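PDB 4WY5: esterase from Rhizomucor miehei, which probably hydrolyses carboxylic esters as a carboxylesterase of the alpha/beta hydrolase fold. Local coordinates for residues 156-161 against 185-190; 181-186 against 250-255; 198-203 against 265-270; 257-262 against 288-293. All blocks are in the same frame, centred on the assembly; numbering follows the deposited sequence.

Contact 1. Residues 156-161 against 185-190; sequences AVAGDS and TQVLIY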
loop_
_atom_site.group_PDB
_atom_site.type_symbol
_atom_site.label_atom_id
_atom_site.label_comp_id
_atom_site.label_asym_id
_atom_site.label_seq_id
_atom_site.Cartn_x
_atom_site.Cartn_y
_atom_site.Cartn_z
ATOM N N ALA A 156 12.825 10.996 -10.506
ATOM C CA ALA A 156 11.651 10.991 -9.634
ATOM C C ALA A 156 11.779 12.058 -8.542
ATOM O O ALA A 156 12.897 12.440 -8.187
ATOM C CB ALA A 156 11.486 9.620 -9.015
ATOM N N VAL A 157 10.665 12.574 -8.031
ATOM C CA VAL A 157 10.756 13.427 -6.843
ATOM C C VAL A 157 9.908 12.802 -5.741
ATOM O O VAL A 157 8.820 12.279 -6.005
ATOM C CB VAL A 157 10.320 14.912 -7.097
ATOM C CG1 VAL A 157 11.154 15.524 -8.180
ATOM C CG2 VAL A 157 8.886 15.004 -7.502
ATOM N N ALA A 158 10.425 12.830 -4.514
ATOM C CA ALA A 158 9.739 12.235 -3.367
ATOM C C ALA A 158 9.991 13.040 -2.081
ATOM O O ALA A 158 11.088 13.582 -1.901
ATOM C CB ALA A 158 10.186 10.778 -3.185
ATOM N N GLY A 159 8.981 13.126 -1.201
ATOM C CA GLY A 159 9.126 13.805 0.084
ATOM C C GLY A 159 8.055 13.492 1.133
ATOM O O GLY A 159 6.974 12.975 0.806
ATOM N N ASP A 160 8.360 13.805 2.401
ATOM C CA ASP A 160 7.428 13.631 3.534
ATOM C C ASP A 160 6.846 14.961 4.073
ATOM O O ASP A 160 7.537 15.992 4.082
ATOM C CB ASP A 160 8.123 12.890 4.687
ATOM C CG ASP A 160 9.407 13.602 5.162
ATOM O OD1 ASP A 160 9.467 13.995 6.356
ATOM O OD2 ASP A 160 10.335 13.794 4.343
ATOM N N SER A 161 5.575 14.939 4.492
ATOM C CA SER A 161 4.925 16.111 5.091
ATOM C C SER A 161 5.068 17.356 4.209
ATOM O O SER A 161 4.587 17.392 3.071
ATOM C CB SER A 161 5.520 16.390 6.489
ATOM O OG SER A 161 4.591 17.013 7.372
ATOM N N THR A 185 7.840 10.559 -12.122
ATOM C CA THR A 185 6.867 10.185 -11.084
ATOM C C THR A 185 7.018 11.090 -9.838
ATOM O O THR A 185 8.086 11.649 -9.590
ATOM C CB THR A 185 6.996 8.664 -10.687
ATOM O OG1 THR A 185 5.853 8.240 -9.923
ATOM C CG2 THR A 185 8.274 8.390 -9.906
ATOM N N GLN A 186 5.915 11.293 -9.115
ATOM C CA GLN A 186 5.909 12.036 -7.854
ATOM C C GLN A 186 5.454 11.101 -6.709
ATOM O O GLN A 186 4.427 10.421 -6.831
ATOM C CB GLN A 186 4.984 13.266 -7.941
ATOM C CG GLN A 186 3.535 12.985 -8.452
ATOM C CD GLN A 186 2.633 14.246 -8.529
ATOM O OE1 GLN A 186 2.640 15.101 -7.634
ATOM N NE2 GLN A 186 1.850 14.351 -9.609
ATOM N N VAL A 187 6.220 11.057 -5.618
ATOM C CA VAL A 187 5.882 10.237 -4.444
ATOM C C VAL A 187 5.547 11.155 -3.263
ATOM O O VAL A 187 6.394 11.941 -2.806
ATOM C CB VAL A 187 7.039 9.262 -4.054
ATOM C CG1 VAL A 187 6.687 8.473 -2.799
ATOM C CG2 VAL A 187 7.378 8.306 -5.215
ATOM N N LEU A 188 4.304 11.086 -2.792
ATOM C CA LEU A 188 3.780 12.075 -1.846
ATOM C C LEU A 188 3.382 11.417 -0.521
ATOM O O LEU A 188 2.347 10.757 -0.449
ATOM C CB LEU A 188 2.565 12.809 -2.456
ATOM C CG LEU A 188 2.637 13.244 -3.942
ATOM C CD1 LEU A 188 1.328 13.876 -4.455
ATOM C CD2 LEU A 188 3.823 14.178 -4.253
ATOM N N ILE A 189 4.192 11.604 0.524
ATOM C CA ILE A 189 3.967 10.941 1.827
ATOM C C ILE A 189 3.313 11.907 2.833
ATOM O O ILE A 189 3.952 12.863 3.289
ATOM C CB ILE A 189 5.305 10.371 2.410
ATOM C CG1 ILE A 189 6.027 9.503 1.368
ATOM C CG2 ILE A 189 5.080 9.532 3.658
ATOM C CD1 ILE A 189 7.511 9.331 1.650
ATOM N N TYR A 190 2.032 11.659 3.147
ATOM C CA TYR A 190 1.171 12.565 3.946
ATOM C C TYR A 190 1.393 14.091 3.707
ATOM O O TYR A 190 1.852 14.800 4.602
ATOM C CB TYR A 190 1.285 12.250 5.471
ATOM C CG TYR A 190 2.653 11.829 6.033
ATOM C CD1 TYR A 190 3.689 12.753 6.209
ATOM C CD2 TYR A 190 2.881 10.514 6.446
ATOM C CE1 TYR A 190 4.928 12.369 6.739
ATOM C CE2 TYR A 190 4.125 10.117 6.988
ATOM C CZ TYR A 190 5.144 11.049 7.126
ATOM O OH TYR A 190 6.385 10.670 7.654
HETATM O O HOH W 1 8.163 12.629 8.390
#

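Contact 2. Residues 181-186 against 250-255; sequences AAIKTQ and GLPPAL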
loop_
_atom_site.group_PDB
_atom_site.type_symbol
_atom_site.label_atom_id
_atom_site.label_comp_id
_atom_site.label_asym_id
_atom_site.label_seq_id
_atom_site.Cartn_x
_atom_site.Cartn_y
_atom_site.Cartn_z
ATOM N N ALA A 181 8.109 17.081 -19.284
ATOM C CA ALA A 181 8.485 15.691 -19.462
ATOM C C ALA A 181 9.649 15.301 -18.554
ATOM O O ALA A 181 10.105 14.157 -18.587
ATOM C CB ALA A 181 8.832 15.420 -20.916
ATOM N N ALA A 182 10.133 16.253 -17.755
ATOM C CA ALA A 182 11.325 16.030 -16.928
ATOM C C ALA A 182 11.116 15.006 -15.805
ATOM O O ALA A 182 11.913 14.079 -15.644
ATOM C CB ALA A 182 11.805 17.351 -16.335
ATOM N N ILE A 183 10.057 15.193 -15.020
ATOM C CA ILE A 183 9.778 14.331 -13.870
ATOM C C ILE A 183 8.917 13.117 -14.249
ATOM O O ILE A 183 7.795 13.287 -14.731
ATOM C CB ILE A 183 9.093 15.141 -12.745
ATOM C CG1 ILE A 183 9.992 16.315 -12.344
ATOM C CG2 ILE A 183 8.809 14.270 -11.522
ATOM C CD1 ILE A 183 9.291 17.369 -11.510
ATOM N N LYS A 184 9.434 11.901 -14.045
ATOM C CA LYS A 184 8.691 10.692 -14.448
ATOM C C LYS A 184 7.703 10.146 -13.387
ATOM O O LYS A 184 6.823 9.342 -13.727
ATOM C CB LYS A 184 9.655 9.559 -14.852
ATOM C CG LYS A 184 10.652 9.917 -15.977
ATOM C CD LYS A 184 9.949 10.590 -17.182
ATOM C CE LYS A 184 10.901 10.831 -18.367
ATOM N NZ LYS A 184 11.977 11.845 -18.098
ATOM N N THR A 185 7.840 10.559 -12.122
ATOM C CA THR A 185 6.867 10.185 -11.084
ATOM C C THR A 185 7.018 11.090 -9.838
ATOM O O THR A 185 8.086 11.649 -9.590
ATOM C CB THR A 185 6.996 8.664 -10.687
ATOM O OG1 THR A 185 5.853 8.240 -9.923
ATOM C CG2 THR A 185 8.274 8.390 -9.906
ATOM N N GLN A 186 5.915 11.293 -9.115
ATOM C CA GLN A 186 5.909 12.036 -7.854
ATOM C C GLN A 186 5.454 11.101 -6.709
ATOM O O GLN A 186 4.427 10.421 -6.831
ATOM C CB GLN A 186 4.984 13.266 -7.941
ATOM C CG GLN A 186 3.535 12.985 -8.452
ATOM C CD GLN A 186 2.633 14.246 -8.529
ATOM O OE1 GLN A 186 2.640 15.101 -7.634
ATOM N NE2 GLN A 186 1.850 14.351 -9.609
ATOM N N GLY A 250 -1.967 16.328 -17.362
ATOM C CA GLY A 250 -0.629 16.073 -17.873
ATOM C C GLY A 250 0.472 15.925 -16.823
ATOM O O GLY A 250 1.666 15.860 -17.161
ATOM N N LEU A 251 0.089 15.855 -15.549
ATOM C CA LEU A 251 1.083 15.708 -14.481
ATOM C C LEU A 251 1.601 14.270 -14.474
ATOM O O LEU A 251 0.959 13.375 -15.020
ATOM C CB LEU A 251 0.480 16.087 -13.115
ATOM C CG LEU A 251 0.902 17.394 -12.417
ATOM C CD1 LEU A 251 1.306 18.505 -13.378
ATOM C CD2 LEU A 251 -0.193 17.887 -11.465
ATOM N N PRO A 252 2.776 14.049 -13.867
ATOM C CA PRO A 252 3.391 12.715 -13.839
ATOM C C PRO A 252 2.695 11.770 -12.861
ATOM O O PRO A 252 2.162 12.247 -11.857
ATOM C CB PRO A 252 4.833 13.000 -13.387
ATOM C CG PRO A 252 4.740 14.293 -12.635
ATOM C CD PRO A 252 3.670 15.087 -13.312
ATOM N N PRO A 253 2.711 10.453 -13.145
ATOM C CA PRO A 253 2.047 9.420 -12.327
ATOM C C PRO A 253 2.382 9.546 -10.842
ATOM O O PRO A 253 3.539 9.793 -10.499
ATOM C CB PRO A 253 2.599 8.107 -12.889
ATOM C CG PRO A 253 3.002 8.426 -14.290
ATOM C CD PRO A 253 3.466 9.866 -14.269
ATOM N N ALA A 254 1.392 9.351 -9.974
ATOM C CA ALA A 254 1.546 9.672 -8.560
ATOM C C ALA A 254 1.410 8.448 -7.683
ATOM O O ALA A 254 0.666 7.525 -8.014
ATOM C CB ALA A 254 0.511 10.720 -8.145
ATOM N N LEU A 255 2.147 8.437 -6.571
ATOM C CA LEU A 255 1.938 7.469 -5.483
ATOM C C LEU A 255 1.703 8.270 -4.210
ATOM O O LEU A 255 2.543 9.087 -3.834
ATOM C CB LEU A 255 3.133 6.513 -5.338
ATOM C CG LEU A 255 3.148 5.539 -4.149
ATOM C CD1 LEU A 255 1.971 4.513 -4.164
ATOM C CD2 LEU A 255 4.493 4.825 -4.036
#

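Contact 3. Residues 198-203 against 265-270; sequences AKYESY and RDEGEK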
loop_
_atom_site.group_PDB
_atom_site.type_symbol
_atom_site.label_atom_id
_atom_site.label_comp_id
_atom_site.label_asym_id
_atom_site.label_seq_id
_atom_site.Cartn_x
_atom_site.Cartn_y
_atom_site.Cartn_z
ATOM N N ALA A 198 -10.261 23.068 8.809
ATOM C CA ALA A 198 -11.421 22.735 9.653
ATOM C C ALA A 198 -12.621 22.241 8.854
ATOM O O ALA A 198 -13.613 21.805 9.417
ATOM C CB ALA A 198 -11.826 23.944 10.497
ATOM N N LYS A 199 -12.523 22.324 7.540
ATOM C CA LYS A 199 -13.516 21.757 6.644
ATOM C C LYS A 199 -13.567 20.221 6.727
ATOM O O LYS A 199 -14.582 19.611 6.418
ATOM C CB LYS A 199 -13.188 22.189 5.209
ATOM C CG LYS A 199 -14.092 21.639 4.120
ATOM C CD LYS A 199 -13.473 21.892 2.737
ATOM C CE LYS A 199 -14.355 21.359 1.592
ATOM N NZ LYS A 199 -13.714 21.554 0.243
ATOM N N TYR A 200 -12.466 19.599 7.135
ATOM C CA TYR A 200 -12.368 18.142 7.090
ATOM C C TYR A 200 -12.504 17.487 8.474
ATOM O O TYR A 200 -11.962 17.980 9.480
ATOM C CB TYR A 200 -11.029 17.725 6.440
ATOM C CG TYR A 200 -10.828 18.224 5.016
ATOM C CD1 TYR A 200 -11.362 17.527 3.924
ATOM C CD2 TYR A 200 -10.099 19.385 4.765
ATOM C CE1 TYR A 200 -11.180 17.986 2.623
ATOM C CE2 TYR A 200 -9.911 19.852 3.477
ATOM C CZ TYR A 200 -10.447 19.151 2.409
ATOM O OH TYR A 200 -10.247 19.619 1.125
ATOM N N GLU A 201 -13.184 16.343 8.497
ATOM C CA GLU A 201 -13.515 15.639 9.736
ATOM C C GLU A 201 -12.259 15.215 10.514
ATOM O O GLU A 201 -12.260 15.235 11.750
ATOM C CB GLU A 201 -14.375 14.397 9.418
ATOM C CG GLU A 201 -14.778 13.534 10.628
ATOM C CD GLU A 201 -15.613 12.293 10.248
ATOM O OE1 GLU A 201 -15.431 11.751 9.129
ATOM O OE2 GLU A 201 -16.429 11.836 11.085
ATOM N N SER A 202 -11.178 14.870 9.806
ATOM C CA SER A 202 -9.973 14.412 10.501
ATOM C C SER A 202 -9.285 15.525 11.300
ATOM O O SER A 202 -8.605 15.245 12.285
ATOM C CB SER A 202 -8.986 13.762 9.524
ATOM O OG SER A 202 -8.729 14.570 8.404
ATOM N N TYR A 203 -9.492 16.782 10.908
ATOM C CA TYR A 203 -8.984 17.935 11.669
ATOM C C TYR A 203 -9.585 17.946 13.069
ATOM O O TYR A 203 -8.883 18.073 14.077
ATOM C CB TYR A 203 -9.303 19.234 10.922
ATOM C CG TYR A 203 -8.829 20.536 11.560
ATOM C CD1 TYR A 203 -9.691 21.319 12.332
ATOM C CD2 TYR A 203 -7.538 21.017 11.338
ATOM C CE1 TYR A 203 -9.268 22.529 12.893
ATOM C CE2 TYR A 203 -7.107 22.232 11.892
ATOM C CZ TYR A 203 -7.973 22.980 12.672
ATOM O OH TYR A 203 -7.548 24.177 13.227
ATOM N N ARG A 265 -5.255 13.942 6.966
ATOM C CA ARG A 265 -5.616 12.713 6.253
ATOM C C ARG A 265 -6.563 12.926 5.077
ATOM O O ARG A 265 -6.251 12.555 3.932
ATOM C CB ARG A 265 -6.251 11.723 7.232
ATOM C CG ARG A 265 -6.625 10.386 6.640
ATOM C CD ARG A 265 -7.346 9.541 7.680
ATOM N NE ARG A 265 -8.758 9.893 7.785
ATOM C CZ ARG A 265 -9.562 9.478 8.765
ATOM N NH1 ARG A 265 -9.088 8.710 9.737
ATOM N NH2 ARG A 265 -10.843 9.834 8.771
ATOM N N ASP A 266 -7.695 13.565 5.366
ATOM C CA ASP A 266 -8.791 13.651 4.419
ATOM C C ASP A 266 -8.467 14.616 3.281
ATOM O O ASP A 266 -8.927 14.436 2.155
ATOM C CB ASP A 266 -10.083 14.114 5.127
ATOM C CG ASP A 266 -10.622 13.100 6.134
ATOM O OD1 ASP A 266 -10.121 11.960 6.179
ATOM O OD2 ASP A 266 -11.566 13.449 6.883
ATOM N N GLU A 267 -7.686 15.654 3.570
ATOM C CA GLU A 267 -7.325 16.593 2.517
ATOM C C GLU A 267 -6.274 15.965 1.616
ATOM O O GLU A 267 -6.195 16.277 0.420
ATOM C CB GLU A 267 -6.837 17.922 3.103
ATOM C CG GLU A 267 -5.438 17.915 3.693
ATOM C CD GLU A 267 -5.184 19.175 4.512
ATOM O OE1 GLU A 267 -5.948 19.388 5.480
ATOM O OE2 GLU A 267 -4.246 19.956 4.187
ATOM N N GLY A 268 -5.482 15.056 2.176
ATOM C CA GLY A 268 -4.584 14.280 1.357
ATOM C C GLY A 268 -5.365 13.370 0.421
ATOM O O GLY A 268 -5.038 13.267 -0.764
ATOM N N GLU A 269 -6.409 12.720 0.935
ATOM C CA GLU A 269 -7.164 11.784 0.102
ATOM C C GLU A 269 -7.973 12.564 -0.945
ATOM O O GLU A 269 -8.197 12.081 -2.054
ATOM C CB GLU A 269 -8.084 10.886 0.963
ATOM C CG GLU A 269 -7.329 10.048 2.012
ATOM C CD GLU A 269 -8.195 9.056 2.786
ATOM O OE1 GLU A 269 -9.427 8.961 2.538
ATOM O OE2 GLU A 269 -7.634 8.362 3.676
ATOM N N LYS A 270 -8.330 13.806 -0.633
ATOM C CA LYS A 270 -9.078 14.623 -1.593
ATOM C C LYS A 270 -8.190 15.007 -2.771
ATOM O O LYS A 270 -8.639 14.999 -3.905
ATOM C CB LYS A 270 -9.642 15.872 -0.927
ATOM C CG LYS A 270 -10.334 16.845 -1.888
ATOM C CD LYS A 270 -11.691 16.339 -2.362
ATOM C CE LYS A 270 -12.315 17.325 -3.359
ATOM N NZ LYS A 270 -13.793 17.131 -3.499
HETATM O O HOH W 2 -13.557 18.539 -0.607
HETATM O O HOH W 3 -13.611 11.625 7.072
#

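Contact 4. Residues 257-262 against 288-293; sequences FTAESD and LGAVHG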
loop_
_atom_site.group_PDB
_atom_site.type_symbol
_atom_site.label_atom_id
_atom_site.label_comp_id
_atom_site.label_asym_id
_atom_site.label_seq_id
_atom_site.Cartn_x
_atom_site.Cartn_y
_atom_site.Cartn_z
ATOM N N PHE A 257 0.558 8.396 -0.026
ATOM C CA PHE A 257 0.290 7.749 1.265
ATOM C C PHE A 257 -0.403 8.726 2.184
ATOM O O PHE A 257 -0.041 9.915 2.225
ATOM C CB PHE A 257 1.560 7.260 1.959
ATOM C CG PHE A 257 2.306 6.173 1.210
ATOM C CD1 PHE A 257 2.071 4.827 1.496
ATOM C CD2 PHE A 257 3.232 6.499 0.231
ATOM C CE1 PHE A 257 2.757 3.822 0.826
ATOM C CE2 PHE A 257 3.928 5.499 -0.449
ATOM C CZ PHE A 257 3.689 4.156 -0.152
ATOM N N THR A 258 -1.369 8.209 2.939
ATOM C CA THR A 258 -2.080 8.983 3.939
ATOM C C THR A 258 -2.009 8.217 5.273
ATOM O O THR A 258 -1.874 6.991 5.270
ATOM C CB THR A 258 -3.524 9.231 3.473
ATOM O OG1 THR A 258 -3.752 10.638 3.348
ATOM C CG2 THR A 258 -4.526 8.594 4.386
ATOM N N ALA A 259 -2.053 8.918 6.408
ATOM C CA ALA A 259 -2.011 8.238 7.708
ATOM C C ALA A 259 -3.384 8.252 8.400
ATOM O O ALA A 259 -4.065 9.275 8.396
ATOM C CB ALA A 259 -0.955 8.881 8.612
ATOM N N GLU A 260 -3.789 7.116 8.978
ATOM C CA GLU A 260 -5.137 6.983 9.542
ATOM C C GLU A 260 -5.445 8.000 10.644
ATOM O O GLU A 260 -6.521 8.590 10.650
ATOM C CB GLU A 260 -5.383 5.559 10.091
ATOM C CG GLU A 260 -6.808 5.403 10.673
ATOM C CD GLU A 260 -7.131 4.003 11.176
ATOM O OE1 GLU A 260 -6.270 3.413 11.877
ATOM O OE2 GLU A 260 -8.253 3.500 10.892
ATOM N N SER A 261 -4.521 8.185 11.585
ATOM C CA SER A 261 -4.742 9.115 12.693
ATOM C C SER A 261 -3.912 10.385 12.496
ATOM O O SER A 261 -2.853 10.561 13.123
ATOM C CB SER A 261 -4.397 8.455 14.033
ATOM O OG SER A 261 -5.321 7.419 14.354
ATOM N N ASP A 262 -4.422 11.278 11.648
ATOM C CA ASP A 262 -3.669 12.429 11.172
ATOM C C ASP A 262 -4.642 13.497 10.676
ATOM O O ASP A 262 -5.445 13.216 9.774
ATOM C CB ASP A 262 -2.702 11.985 10.050
ATOM C CG ASP A 262 -1.840 13.125 9.500
ATOM O OD1 ASP A 262 -2.043 14.296 9.897
ATOM O OD2 ASP A 262 -0.950 12.844 8.643
ATOM N N LEU A 288 -3.265 1.997 7.990
ATOM C CA LEU A 288 -3.923 1.757 9.280
ATOM C C LEU A 288 -2.952 1.672 10.462
ATOM O O LEU A 288 -1.895 1.039 10.377
ATOM C CB LEU A 288 -4.751 0.468 9.221
ATOM C CG LEU A 288 -6.235 0.518 8.802
ATOM C CD1 LEU A 288 -6.527 1.480 7.671
ATOM C CD2 LEU A 288 -6.729 -0.865 8.424
ATOM N N GLY A 289 -3.330 2.308 11.569
ATOM C CA GLY A 289 -2.546 2.297 12.796
ATOM C C GLY A 289 -1.461 3.363 12.912
ATOM O O GLY A 289 -0.738 3.401 13.918
ATOM N N ALA A 290 -1.322 4.208 11.888
ATOM C CA ALA A 290 -0.205 5.158 11.847
ATOM C C ALA A 290 -0.616 6.593 12.160
ATOM O O ALA A 290 -1.784 6.963 12.042
ATOM C CB ALA A 290 0.496 5.108 10.483
ATOM N N VAL A 291 0.368 7.400 12.550
ATOM C CA VAL A 291 0.150 8.804 12.872
ATOM C C VAL A 291 1.003 9.630 11.910
ATOM O O VAL A 291 1.867 9.082 11.215
ATOM C CB VAL A 291 0.533 9.124 14.327
ATOM C CG1 VAL A 291 -0.308 8.312 15.295
ATOM C CG2 VAL A 291 1.997 8.812 14.555
ATOM N N HIS A 292 0.784 10.940 11.882
ATOM C CA HIS A 292 1.571 11.842 11.032
ATOM C C HIS A 292 3.081 11.771 11.320
ATOM O O HIS A 292 3.499 11.636 12.472
ATOM C CB HIS A 292 1.075 13.290 11.202
ATOM C CG HIS A 292 1.711 14.259 10.255
ATOM N ND1 HIS A 292 1.281 14.422 8.957
ATOM C CD2 HIS A 292 2.757 15.105 10.416
ATOM C CE1 HIS A 292 2.028 15.336 8.357
ATOM N NE2 HIS A 292 2.924 15.770 9.221
ATOM N N GLY A 293 3.892 11.836 10.263
ATOM C CA GLY A 293 5.350 11.877 10.361
ATOM C C GLY A 293 6.085 10.549 10.558
ATOM O O GLY A 293 7.316 10.553 10.760
HETATM O O HOH W 4 -1.073 12.276 13.850
#

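Contact 1. Residues 156-161 against 185-190
The beta-alpha-beta unit that carries the probable nucleophile elbow of this alpha/beta hydrolase begins and ends here. Strands 155-160 and 185-189 lie side by side and parallel. Backbone bonds pass alternately between them. V157 N gives to T185 O, and V187 N gives to V157 O at 2.9 Å. G159 and I189 continue the ladder. The last rung is S161 N to I189 O, also 2.9 Å, just where the strand ends. S161 then has phi 52° and psi -115°, the strained turn expected of an elbow before a helix.

On one face of the pair, A156 CB meets the methyl T185 CG2, and A158 CB meets V187 CB at 3.6 Å. G159 has no side chain to add, but I189 CB comes within 3.5 Å of G159 O, which also accepts from I189 N. Y190 leaves the strand end and brings its ring alongside the turn. Y190 CD1 is 3.4 Å from S161 N, and Y190 CE1 is 3.8 Å from D160 CB. With CG set between its backbone N and carbonyl carbon (chi1 57°), D160 brings OD1 within 2.8 Å of a water that also bonds to Y190 OH. These polar ends also have outside partners. D160 OD1 bonds to H99, Y190 OH to I295 N, and S161 OG to H292.

Strand 80-86 flanks strand 155-160 on its other edge. Helix 302-319 packs against A156, T185 and I189 on one face of the sheet. Helix 162-176, the crossover of the unit, packs against V157, Q186 and L188 on the other.

Contact 2. Residues 181-186 against 250-255
Q186 and A254 pair as parallel neighbours, on strands 185-189 and 254-259 of the central sheet of the alpha/beta hydrolase fold. The loops that lead into both strands meet here too.

Backbone bonds come first. Q186 N gives to P253 O at 3.1 Å, and L255 N gives to Q186 O at 3.0 Å. Both are close to straight. They fix the parallel register of Q186 with A254, and two CA-H...O contacts support it, from T185 CA to P253 O and from A254 CA to Q186 O.

Van der Waals packing follows, much of it of prolines on carbonyl oxygens. The ring of P252 leans on I183 and K184, with P252 CB 3.3 Å from I183 O. P253 CD lies 3.4 Å from K184 O. One contact is purely apolar, between P252 CG and the methyl I183 CG2. On the strands, A254 CB rests against Q186 CG at 3.8 Å.

Side-chain bonds to backbone carbonyls complete the contact. K184 NZ bonds to A181 O in its own loop and to E153 O. T185 OG1 lies opposite its own backbone N across the first torsion (chi1 -166°) and gives to P253 O at 2.8 Å. P253 O thus accepts from both T185 OG1 and Q186 N, the hydroxyl from 45° out of the carbonyl plane. OG1 also bonds to H314 of helix 302-319. Helix 162-176 packs on Q186. The Q186 side chain, extended past CG, carries its amide to the 251-253 loop. Q186 NE2 reaches P252 O at 3.1 Å, almost straight at 172°, and the oxygen lies in the amide plane.

Contact 3. Residues 198-203 against 265-270
S202 and D266 are at the centre of this contact between the start of helix 201-206 and the first turns of helix 265-277. S202 N gives to D266 OD2 at 3.3 Å and meets it from above the carboxylate plane. The angle at hydrogen is 139°, so the bond is bent. In return, D266 N gives a weak bond to S202 OG. The rotation of S202 (chi1 51°) sets OG beside D266 N. The same oxygen also bonds to V263 O.

Y200 supplies the apolar part. Its ring lies across the helix surface, with E267 CB over one face as a CH-pi contact, 3.9 Å from the centroid. D266 CB lies 3.8 Å from Y200 CD1. The opposite face of the ring is met by K199 CD.

A second shell positions these groups. R265 NE makes a salt bridge to D266 OD1 at 3.0 Å, with the oxygen in the guanidinium plane. R265 NH1 bonds to E260 O. One face of the guanidinium meets S202 CB. A water joins D266 OD2, at 2.7 Å, to E201 OE1. E267 turns its carboxylate to T193 N, A194 N and H197, and Y200 OH bonds to E241.

Further out, a water accepts from K199 NZ and, weakly, from K270 NZ. K199 NZ and K270 NZ stay 5.8 Å apart, so the water lies between two exposed lysines of like charge.

D266 therefore receives an arginine, a backbone N-H and a water on its two oxygens. This surrounding would favour the ionised carboxylate and probably keeps it in one orientation.

Contact 4. Residues 257-262 against 288-293
D262 and H292 form the tightest part of this contact. H292 ND1 gives to D262 OD2 at 2.8 Å. The oxygen lies in the ring plane and is met on its syn side, 33° out of the carboxylate plane. Carboxylate and ring planes stand 73° apart. D262 has CG anti to its backbone N (chi1 -179°), which points the carboxylate at the histidine. D262 CG also packs on H292 CB at 3.4 Å. The other oxygen, OD1, caps L264 N at the turn into the next helix. D262 is thus held from two directions.

Next to it the two chains stay close. S261 N gives to A290 O at 3.0 Å. A259 CB rests on V291 O at 3.8 Å. V291 CA makes a CA-H...O contact with S261 O.

Beyond the bond from S261 N to A290 O, a water links the two backbones. It donates to S261 O at 2.6 Å and accepts from H292 N at 3.0 Å. The far end is held by one side chain. E260 is fully extended, and its OE1 takes the N-H of G289 at 3.2 Å, from above the carboxylate plane. L288 is partly exposed towards solvent. L288 CG and CD1 lie near E260 OE2, and L288 CA lies near E260 OE1. L288 also packs on A284 of the second subunit.

With S161 at the NE2 of H292, the relay of acid, histidine and serine, each on a loop at the end of a strand, fits the Ser-His-Asp triad of alpha/beta hydrolases. These are probably the catalytic residues here.

Contacts 1 and 4 meet at the probable active site, where S161 OG of contact 1 lies 2.8 Å from H292 NE2 of contact 4. Their centres are 15 Å apart. Y190 N also reaches F257 O at 2.9 Å, which ties strand 185-189 to strand 254-259. Contact 2 joins the same two strands and shares T185 and Q186 with contact 1. Its centre lies about 24 Å from those of contacts 3 and 4. Contact 3 touches contact 4 through R265 NH1 and E260 O, at 2.7 Å. The R265 side chain touches the probable triad residues, and a sulfate, probably from the crystallisation liquor, lies about 3 Å from that side chain.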